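Local atomic coordinates of uncharacterized protein (PDB entry 6SCE), a protein that probably acts as a DNA nuclease of Type III CRISPR defence, switched on by a cyclic oligoadenylate bound at its CARF region. Residues 57-62 against 143-148; 452-457 against 506-511; 606-611 against 617-622. All coordinates share one frame; numbering follows the deposited sequence.

Interaction 1 (57-62 against 143-148); sequences LSEKGV and YARLYL. With nucleotides of chain B.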
loop_
_atom_site.group_PDB
_atom_site.type_symbol
_atom_site.label_atom_id
_atom_site.label_comp_id
_atom_site.label_asym_id
_atom_site.label_seq_id
_atom_site.Cartn_x
_atom_site.Cartn_y
_atom_site.Cartn_z
ATOM N N LEU A 57 10.866 26.454 -0.612
ATOM C CA LEU A 57 11.531 26.966 0.579
ATOM C C LEU A 57 12.445 28.132 0.230
ATOM O O LEU A 57 12.437 29.142 0.916
ATOM C CB LEU A 57 12.344 25.891 1.288
ATOM C CG LEU A 57 11.492 24.740 1.812
ATOM C CD1 LEU A 57 12.399 23.737 2.485
ATOM C CD2 LEU A 57 10.442 25.245 2.780
ATOM N N SER A 58 13.235 27.990 -0.815
ATOM C CA SER A 58 14.128 29.067 -1.208
ATOM C C SER A 58 13.334 30.356 -1.528
ATOM O O SER A 58 13.696 31.430 -1.060
ATOM C CB SER A 58 15.010 28.620 -2.362
ATOM O OG SER A 58 15.716 29.719 -2.884
ATOM N N GLU A 59 12.229 30.248 -2.257
ATOM C CA GLU A 59 11.377 31.418 -2.507
ATOM C C GLU A 59 10.772 32.013 -1.263
ATOM O O GLU A 59 10.466 33.221 -1.209
ATOM C CB GLU A 59 10.229 31.066 -3.458
ATOM C CG GLU A 59 10.622 31.084 -4.908
ATOM C CD GLU A 59 9.442 30.855 -5.826
ATOM O OE1 GLU A 59 8.316 31.364 -5.574
ATOM O OE2 GLU A 59 9.642 30.125 -6.804
ATOM N N LYS A 60 10.540 31.163 -0.262
ATOM C CA LYS A 60 10.014 31.607 0.987
ATOM C C LYS A 60 11.085 32.275 1.872
ATOM O O LYS A 60 10.766 32.737 2.967
ATOM C CB LYS A 60 9.363 30.442 1.741
ATOM C CG LYS A 60 8.029 30.011 1.134
ATOM C CD LYS A 60 7.443 28.778 1.815
ATOM C CE LYS A 60 7.238 28.974 3.296
ATOM N NZ LYS A 60 6.343 30.113 3.646
ATOM N N GLY A 61 12.327 32.300 1.414
ATOM C CA GLY A 61 13.428 32.834 2.206
ATOM C C GLY A 61 13.811 31.941 3.370
ATOM O O GLY A 61 14.389 32.410 4.354
ATOM N N VAL A 62 13.485 30.651 3.273
ATOM C CA VAL A 62 13.768 29.718 4.361
ATOM C C VAL A 62 15.021 28.945 4.024
ATOM O O VAL A 62 15.060 28.159 3.055
ATOM C CB VAL A 62 12.585 28.767 4.628
ATOM C CG1 VAL A 62 12.901 27.760 5.732
ATOM C CG2 VAL A 62 11.362 29.569 5.023
ATOM N N TYR A 143 -0.261 22.897 -4.245
ATOM C CA TYR A 143 -0.155 21.554 -4.815
ATOM C C TYR A 143 0.390 21.536 -6.227
ATOM O O TYR A 143 1.166 20.661 -6.568
ATOM C CB TYR A 143 -1.493 20.832 -4.754
ATOM C CG TYR A 143 -1.755 20.183 -3.447
ATOM C CD1 TYR A 143 -1.005 19.085 -3.040
ATOM C CD2 TYR A 143 -2.725 20.645 -2.598
ATOM C CE1 TYR A 143 -1.263 18.449 -1.848
ATOM C CE2 TYR A 143 -2.996 20.000 -1.406
ATOM C CZ TYR A 143 -2.245 18.912 -1.026
ATOM O OH TYR A 143 -2.483 18.288 0.200
ATOM N N ALA A 144 -0.001 22.511 -7.050
ATOM C CA ALA A 144 0.492 22.568 -8.414
ATOM C C ALA A 144 1.993 22.765 -8.454
ATOM O O ALA A 144 2.699 22.122 -9.264
ATOM C CB ALA A 144 -0.219 23.667 -9.211
ATOM N N ARG A 145 2.527 23.620 -7.595
ATOM C CA ARG A 145 3.962 23.835 -7.670
ATOM C C ARG A 145 4.757 22.656 -7.045
ATOM O O ARG A 145 5.874 22.396 -7.444
ATOM C CB ARG A 145 4.378 25.219 -7.129
ATOM C CG ARG A 145 4.178 25.414 -5.646
ATOM C CD ARG A 145 4.730 26.763 -5.153
ATOM N NE ARG A 145 6.127 26.898 -5.500
ATOM C CZ ARG A 145 6.790 28.030 -5.611
ATOM N NH1 ARG A 145 6.208 29.197 -5.310
ATOM N NH2 ARG A 145 8.068 27.973 -5.969
ATOM N N LEU A 146 4.165 21.942 -6.089
ATOM C CA LEU A 146 4.817 20.788 -5.437
ATOM C C LEU A 146 4.666 19.475 -6.192
ATOM O O LEU A 146 5.555 18.640 -6.116
ATOM C CB LEU A 146 4.257 20.586 -4.017
ATOM C CG LEU A 146 4.596 21.685 -2.981
ATOM C CD1 LEU A 146 3.975 21.388 -1.637
ATOM C CD2 LEU A 146 6.102 21.806 -2.871
ATOM N N TYR A 147 3.548 19.294 -6.897
ATOM C CA TYR A 147 3.227 18.025 -7.575
ATOM C C TYR A 147 3.206 18.151 -9.091
ATOM O O TYR A 147 3.793 17.329 -9.799
ATOM C CB TYR A 147 1.851 17.523 -7.172
ATOM C CG TYR A 147 1.664 17.065 -5.725
ATOM C CD1 TYR A 147 2.718 17.041 -4.809
ATOM C CD2 TYR A 147 0.413 16.631 -5.294
ATOM C CE1 TYR A 147 2.513 16.591 -3.508
ATOM C CE2 TYR A 147 0.200 16.186 -3.993
ATOM C CZ TYR A 147 1.252 16.158 -3.108
ATOM O OH TYR A 147 1.044 15.692 -1.810
ATOM N N LEU A 148 2.474 19.138 -9.600
ATOM C CA LEU A 148 2.216 19.158 -11.036
ATOM C C LEU A 148 3.391 19.726 -11.828
ATOM O O LEU A 148 3.872 19.111 -12.788
ATOM C CB LEU A 148 0.943 19.913 -11.333
ATOM C CG LEU A 148 -0.286 19.374 -10.624
ATOM C CD1 LEU A 148 -1.498 20.159 -11.071
ATOM C CD2 LEU A 148 -0.487 17.881 -10.855
ATOM P P A B 2 5.817 10.378 3.495
ATOM O OP1 A B 2 5.696 10.368 2.004
ATOM O OP2 A B 2 6.625 11.419 4.223
ATOM O "O5'" A B 2 4.325 10.436 4.082
ATOM C "C5'" A B 2 4.152 10.699 5.494
ATOM C "C4'" A B 2 2.679 10.764 5.811
ATOM O "O4'" A B 2 2.116 11.931 5.153
ATOM C "C3'" A B 2 1.846 9.569 5.365
ATOM O "O3'" A B 2 0.883 9.211 6.354
ATOM C "C2'" A B 2 1.125 10.094 4.126
ATOM O "O2'" A B 2 -0.126 9.471 3.927
ATOM C "C1'" A B 2 0.936 11.559 4.492
ATOM N N9 A B 2 0.695 12.446 3.370
ATOM C C8 A B 2 0.992 12.223 2.044
ATOM N N7 A B 2 0.586 13.197 1.270
ATOM C C5 A B 2 -0.028 14.101 2.124
ATOM C C6 A B 2 -0.673 15.333 1.903
ATOM N N6 A B 2 -0.882 15.852 0.695
ATOM N N1 A B 2 -1.134 15.995 2.991
ATOM C C2 A B 2 -1.009 15.411 4.190
ATOM N N3 A B 2 -0.434 14.253 4.520
ATOM C C4 A B 2 0.034 13.640 3.423
#

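Interaction 2 (452-457 against 506-511); sequences LAEEIL and YSHLNA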
loop_
_atom_site.group_PDB
_atom_site.type_symbol
_atom_site.label_atom_id
_atom_site.label_comp_id
_atom_site.label_asym_id
_atom_site.label_seq_id
_atom_site.Cartn_x
_atom_site.Cartn_y
_atom_site.Cartn_z
ATOM N N LEU A 452 8.628 -33.427 -19.972
ATOM C CA LEU A 452 7.536 -33.367 -20.951
ATOM C C LEU A 452 7.149 -31.923 -21.230
ATOM O O LEU A 452 7.207 -31.446 -22.367
ATOM C CB LEU A 452 6.303 -34.151 -20.458
ATOM C CG LEU A 452 6.235 -35.644 -20.804
ATOM C CD1 LEU A 452 7.589 -36.330 -20.639
ATOM C CD2 LEU A 452 5.163 -36.335 -19.970
ATOM N N ALA A 453 6.761 -31.217 -20.168
ATOM C CA ALA A 453 6.431 -29.805 -20.273
ATOM C C ALA A 453 7.495 -29.058 -21.073
ATOM O O ALA A 453 7.166 -28.295 -21.986
ATOM C CB ALA A 453 6.276 -29.193 -18.875
ATOM N N GLU A 454 8.763 -29.276 -20.736
ATOM C CA GLU A 454 9.859 -28.612 -21.436
ATOM C C GLU A 454 9.992 -29.104 -22.887
ATOM O O GLU A 454 10.337 -28.323 -23.787
ATOM C CB GLU A 454 11.172 -28.762 -20.656
ATOM C CG GLU A 454 11.221 -27.863 -19.418
ATOM C CD GLU A 454 12.542 -27.920 -18.660
ATOM O OE1 GLU A 454 13.185 -28.995 -18.624
ATOM O OE2 GLU A 454 12.932 -26.880 -18.076
ATOM N N GLU A 455 9.684 -30.382 -23.111
ATOM C CA GLU A 455 9.616 -30.945 -24.467
ATOM C C GLU A 455 8.628 -30.142 -25.282
ATOM O O GLU A 455 8.974 -29.592 -26.332
ATOM N N ILE A 456 7.405 -30.026 -24.768
ATOM C CA ILE A 456 6.362 -29.244 -25.440
ATOM C C ILE A 456 6.833 -27.829 -25.772
ATOM O O ILE A 456 6.532 -27.292 -26.848
ATOM C CB ILE A 456 5.063 -29.159 -24.603
ATOM C CG1 ILE A 456 4.441 -30.555 -24.443
ATOM C CG2 ILE A 456 4.071 -28.198 -25.249
ATOM C CD1 ILE A 456 3.165 -30.566 -23.631
ATOM N N LEU A 457 7.560 -27.223 -24.837
ATOM C CA LEU A 457 8.003 -25.848 -24.992
ATOM C C LEU A 457 9.015 -25.676 -26.134
ATOM O O LEU A 457 8.974 -24.668 -26.833
ATOM C CB LEU A 457 8.539 -25.295 -23.652
ATOM C CG LEU A 457 7.490 -25.235 -22.512
ATOM C CD1 LEU A 457 8.123 -24.790 -21.196
ATOM C CD2 LEU A 457 6.302 -24.347 -22.846
ATOM N N TYR A 506 6.614 -22.624 -12.442
ATOM C CA TYR A 506 6.415 -23.057 -11.065
ATOM C C TYR A 506 7.498 -24.004 -10.557
ATOM O O TYR A 506 7.937 -23.901 -9.397
ATOM C CB TYR A 506 5.058 -23.720 -10.903
ATOM C CG TYR A 506 4.958 -24.626 -9.692
ATOM C CD1 TYR A 506 4.713 -24.106 -8.423
ATOM C CD2 TYR A 506 5.125 -26.005 -9.813
ATOM C CE1 TYR A 506 4.621 -24.936 -7.316
ATOM C CE2 TYR A 506 5.019 -26.840 -8.717
ATOM C CZ TYR A 506 4.782 -26.301 -7.469
ATOM O OH TYR A 506 4.697 -27.135 -6.383
ATOM N N SER A 507 7.931 -24.932 -11.408
ATOM C CA SER A 507 8.918 -25.920 -10.981
ATOM C C SER A 507 10.244 -25.263 -10.695
ATOM O O SER A 507 10.853 -25.528 -9.669
ATOM C CB SER A 507 9.087 -27.043 -12.027
ATOM O OG SER A 507 7.895 -27.819 -12.132
ATOM N N HIS A 508 10.708 -24.415 -11.595
ATOM C CA HIS A 508 11.982 -23.760 -11.386
ATOM C C HIS A 508 11.905 -22.711 -10.267
ATOM O O HIS A 508 12.903 -22.464 -9.588
ATOM C CB HIS A 508 12.501 -23.150 -12.680
ATOM C CG HIS A 508 12.870 -24.175 -13.708
ATOM N ND1 HIS A 508 13.912 -25.061 -13.529
ATOM C CD2 HIS A 508 12.318 -24.478 -14.907
ATOM C CE1 HIS A 508 13.992 -25.859 -14.578
ATOM N NE2 HIS A 508 13.044 -25.522 -15.433
ATOM N N LEU A 509 10.743 -22.077 -10.085
ATOM C CA LEU A 509 10.583 -21.154 -8.943
ATOM C C LEU A 509 10.718 -21.897 -7.648
ATOM O O LEU A 509 11.418 -21.462 -6.711
ATOM C CB LEU A 509 9.226 -20.424 -8.985
ATOM C CG LEU A 509 9.174 -19.280 -10.003
ATOM C CD1 LEU A 509 7.753 -18.761 -10.149
ATOM C CD2 LEU A 509 10.137 -18.143 -9.650
ATOM N N ASN A 510 10.044 -23.031 -7.583
ATOM C CA ASN A 510 10.048 -23.837 -6.383
ATOM C C ASN A 510 11.450 -24.349 -6.041
ATOM O O ASN A 510 11.843 -24.337 -4.868
ATOM C CB ASN A 510 9.088 -24.999 -6.534
ATOM C CG ASN A 510 9.120 -25.919 -5.348
ATOM O OD1 ASN A 510 10.008 -26.766 -5.231
ATOM N ND2 ASN A 510 8.167 -25.745 -4.450
ATOM N N ALA A 511 12.211 -24.781 -7.048
ATOM C CA ALA A 511 13.590 -25.233 -6.814
ATOM C C ALA A 511 14.446 -24.077 -6.314
ATOM O O ALA A 511 15.281 -24.260 -5.433
ATOM C CB ALA A 511 14.203 -25.834 -8.090
#

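Interaction 3 (606-611 against 617-622); sequences MALEGG and YRFPEE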
loop_
_atom_site.group_PDB
_atom_site.type_symbol
_atom_site.label_atom_id
_atom_site.label_comp_id
_atom_site.label_asym_id
_atom_site.label_seq_id
_atom_site.Cartn_x
_atom_site.Cartn_y
_atom_site.Cartn_z
HETATM N N MSE A 606 11.189 -11.856 -17.740
HETATM C CA MSE A 606 12.096 -12.975 -18.012
HETATM C C MSE A 606 11.623 -13.777 -19.191
HETATM O O MSE A 606 10.464 -13.668 -19.628
HETATM C CB MSE A 606 12.177 -13.900 -16.804
HETATM C CG MSE A 606 12.697 -13.169 -15.574
HETATM SE SE MSE A 606 12.960 -14.458 -14.143
HETATM C CE MSE A 606 14.800 -15.084 -14.563
ATOM N N ALA A 607 12.519 -14.608 -19.723
ATOM C CA ALA A 607 12.178 -15.434 -20.871
ATOM C C ALA A 607 13.002 -16.720 -20.945
ATOM O O ALA A 607 14.177 -16.750 -20.572
ATOM C CB ALA A 607 12.323 -14.631 -22.154
ATOM N N LEU A 608 12.354 -17.782 -21.416
ATOM C CA LEU A 608 13.019 -19.064 -21.630
ATOM C C LEU A 608 14.050 -18.911 -22.752
ATOM O O LEU A 608 15.203 -19.334 -22.604
ATOM C CB LEU A 608 12.009 -20.175 -21.928
ATOM C CG LEU A 608 11.435 -20.884 -20.698
ATOM C CD1 LEU A 608 10.758 -19.902 -19.752
ATOM C CD2 LEU A 608 10.452 -21.974 -21.103
ATOM N N GLU A 609 13.634 -18.282 -23.851
ATOM C CA GLU A 609 14.556 -17.887 -24.921
ATOM C C GLU A 609 14.317 -16.446 -25.351
ATOM O O GLU A 609 13.193 -15.944 -25.284
ATOM C CB GLU A 609 14.398 -18.799 -26.142
ATOM C CG GLU A 609 14.723 -20.267 -25.910
ATOM C CD GLU A 609 16.176 -20.522 -25.539
ATOM O OE1 GLU A 609 17.039 -19.639 -25.759
ATOM O OE2 GLU A 609 16.457 -21.622 -25.016
ATOM N N GLY A 610 15.383 -15.788 -25.796
ATOM C CA GLY A 610 15.278 -14.465 -26.398
ATOM C C GLY A 610 15.493 -13.337 -25.411
ATOM O O GLY A 610 15.649 -13.554 -24.207
ATOM N N GLY A 611 15.528 -12.123 -25.941
ATOM C CA GLY A 611 15.667 -10.935 -25.116
ATOM C C GLY A 611 17.000 -10.741 -24.406
ATOM O O GLY A 611 17.116 -9.847 -23.567
ATOM N N TYR A 617 15.672 -11.006 -18.581
ATOM C CA TYR A 617 16.488 -12.036 -17.974
ATOM C C TYR A 617 16.106 -13.401 -18.518
ATOM O O TYR A 617 15.021 -13.596 -19.070
ATOM C CB TYR A 617 16.371 -12.024 -16.452
ATOM C CG TYR A 617 16.883 -10.761 -15.818
ATOM C CD1 TYR A 617 16.059 -9.643 -15.689
ATOM C CD2 TYR A 617 18.184 -10.678 -15.346
ATOM C CE1 TYR A 617 16.520 -8.475 -15.110
ATOM C CE2 TYR A 617 18.660 -9.513 -14.763
ATOM C CZ TYR A 617 17.825 -8.415 -14.647
ATOM O OH TYR A 617 18.287 -7.262 -14.064
ATOM N N ARG A 618 17.030 -14.339 -18.367
ATOM C CA ARG A 618 16.855 -15.674 -18.883
ATOM C C ARG A 618 16.296 -16.574 -17.782
ATOM O O ARG A 618 16.861 -16.683 -16.702
ATOM C CB ARG A 618 18.189 -16.207 -19.425
ATOM C CG ARG A 618 18.043 -17.475 -20.257
ATOM C CD ARG A 618 19.391 -17.988 -20.761
ATOM N NE ARG A 618 19.430 -19.452 -20.802
ATOM C CZ ARG A 618 18.855 -20.210 -21.736
ATOM N NH1 ARG A 618 18.180 -19.667 -22.747
ATOM N NH2 ARG A 618 18.957 -21.532 -21.659
ATOM N N PHE A 619 15.175 -17.219 -18.070
ATOM C CA PHE A 619 14.535 -18.115 -17.126
ATOM C C PHE A 619 14.879 -19.546 -17.549
ATOM O O PHE A 619 14.681 -19.880 -18.721
ATOM C CB PHE A 619 13.019 -17.901 -17.174
ATOM C CG PHE A 619 12.274 -18.619 -16.092
ATOM C CD1 PHE A 619 11.838 -19.925 -16.275
ATOM C CD2 PHE A 619 12.022 -17.993 -14.880
ATOM C CE1 PHE A 619 11.167 -20.594 -15.268
ATOM C CE2 PHE A 619 11.351 -18.653 -13.870
ATOM C CZ PHE A 619 10.926 -19.959 -14.064
ATOM N N PRO A 620 15.337 -20.409 -16.641
ATOM C CA PRO A 620 15.430 -20.163 -15.203
ATOM C C PRO A 620 16.826 -19.814 -14.712
ATOM O O PRO A 620 17.002 -19.602 -13.503
ATOM C CB PRO A 620 15.032 -21.514 -14.611
ATOM C CG PRO A 620 15.558 -22.503 -15.611
ATOM C CD PRO A 620 15.346 -21.852 -16.956
ATOM N N GLU A 621 17.806 -19.765 -15.623
ATOM C CA GLU A 621 19.227 -19.636 -15.240
ATOM C C GLU A 621 19.489 -18.373 -14.438
ATOM O O GLU A 621 20.226 -18.406 -13.460
ATOM C CB GLU A 621 20.160 -19.639 -16.471
ATOM C CG GLU A 621 20.372 -21.000 -17.124
ATOM C CD GLU A 621 19.217 -21.443 -18.012
ATOM O OE1 GLU A 621 18.291 -20.642 -18.278
ATOM O OE2 GLU A 621 19.239 -22.612 -18.449
ATOM N N GLU A 622 18.887 -17.263 -14.865
ATOM C CA GLU A 622 19.123 -15.968 -14.235
ATOM C C GLU A 622 18.055 -15.553 -13.213
ATOM O O GLU A 622 17.871 -14.356 -12.991
ATOM C CB GLU A 622 19.252 -14.886 -15.307
ATOM C CG GLU A 622 20.468 -15.059 -16.199
ATOM C CD GLU A 622 20.664 -13.887 -17.134
ATOM O OE1 GLU A 622 19.724 -13.565 -17.894
ATOM O OE2 GLU A 622 21.759 -13.286 -17.112
#

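Interaction 1 (57-62 against 143-148)
Glu59 closes helix 44-59 just ahead of a Schellman motif, and its partner Arg145 stands on helix 140-148 within a wider pi-type turn at 144-148, in what is probably the CARF region. In the Schellman motif Gly61 takes a positive phi of 72°, and Val62 N and Gly61 N bond back to Leu57 O and Ser58 O. The contact is a single bidentate salt bridge. Arg145 presents NH1 and NH2 end-on, NH1 to Glu59 OE1 at 3.0 Å and NH2 to Glu59 OE2 at 2.8 Å, both bonds close to straight. The carboxylate lies at the guanidinium edge, yet its own plane is turned 59° away, and both oxygens are met from above it. A bend at chi3 (-56°) helps to bring the guanidinium end-on to Glu59. The Arg145 side chain also touches Leu56, and Arg55 adds a weak, long ion pair to Glu59. Elsewhere on helix 140-148, Tyr143 and Tyr147 bring their hydroxyls to A2 of chain B, presumably part of the cyclic oligoadenylate activator: its exocyclic N6 donates to Tyr143 OH at 3.0 Å and to Tyr147 OH at 3.2 Å.

Interaction 2 (452-457 against 506-511)
Glu454 and His508 reach for each other from opposite directions and meet through one hydrogen bond, His508 NE2 to Glu454 OE2 at 3.0 Å. Both side chains leave the backbone with CG on the far side from the carbonyl carbon (chi1 -74° in Glu454, -67° in His508). Beyond CG the glutamate chain is extended, which carries its carboxylate out to the imidazole edge. The imidazole presents its NE2 edge: OE2 lies almost exactly in the ring plane, and the N-H points nearly straight at it. Seen from the acceptor the approach is less regular, since the nitrogen stands above the carboxylate plane, and the two flat groups are turned 32° apart. This His-carboxylate pair joins helix 447-458 to helix 499-513 at the protein surface, about 18 Å, between nearest atoms, from the bound nucleotide chain, probably the oligoadenylate. The same helices also pack through apolar groups, with Leu457 on Leu501 and Ala504, and Leu450 against His508. A leucine in place of His508 would probably leave Glu454 OE2 without its N-H donor and its carboxylate freer to turn.

Interaction 3 (606-611 against 617-622)
Met606, a selenomethionine here, and Ala607 pair in parallel with Tyr617 and Arg618. Two backbone bonds hold the strands: Ala607 N to Tyr617 O at 2.8 Å and Phe619 N to Ala607 O at 2.7 Å, the latter donor standing well above the carbonyl plane. CA-H...O contacts accompany them, including a nearly straight one from Leu608 CA to Phe619 O. Apolar contact centres on Phe619, whose chi1 of -171° turns the ring edge-on to Met606. Met606 SE sits in the plane of this ring, 3.7 Å from Phe619 CD2, a Met-aromatic contact, while Leu608 CD1 comes within 3.6 Å of Phe619 CD1. Met606 CE also rests against Tyr617 CB. Among the charged groups, Arg618 bridges two acids: its NH1 makes weak bonds to both carboxylate oxygens of Glu609, and its NE pairs with Glu621 OE1 at 3.0 Å. Glu622, the N-cap of helix 623-627, accepts Arg618 N on the anti lone pair of OE1. Strand 617-618 is the outermost of its sheet within the chain, next to 603-607, which pairs on its other side with 584-592. Met606 and Tyr617 touch helix 623-627, and Leu608 and Phe619 pack on helix 499-513.

Interaction 1 lies alone beside the bound nucleotide, probably the activator site, its centre about 54 Å from that of interaction 2 and 45 Å from that of interaction 3. Interactions 2 and 3 are neighbours, centres about 13 Å apart, and both involve helix 499-513: His508 CG packs on Pro620 CB at 3.5 Å, and Leu457 CD1 meets Leu608 CD2 at 3.7 Å. Interactions 1 and 2 are surface contacts between helices, each carried by one polar pair, a two-pronged salt bridge in the first and a single His-carboxylate bond in the second. Interaction 3 is partly buried and far larger, combining strand pairing, apolar packing and a charged network at a sheet edge.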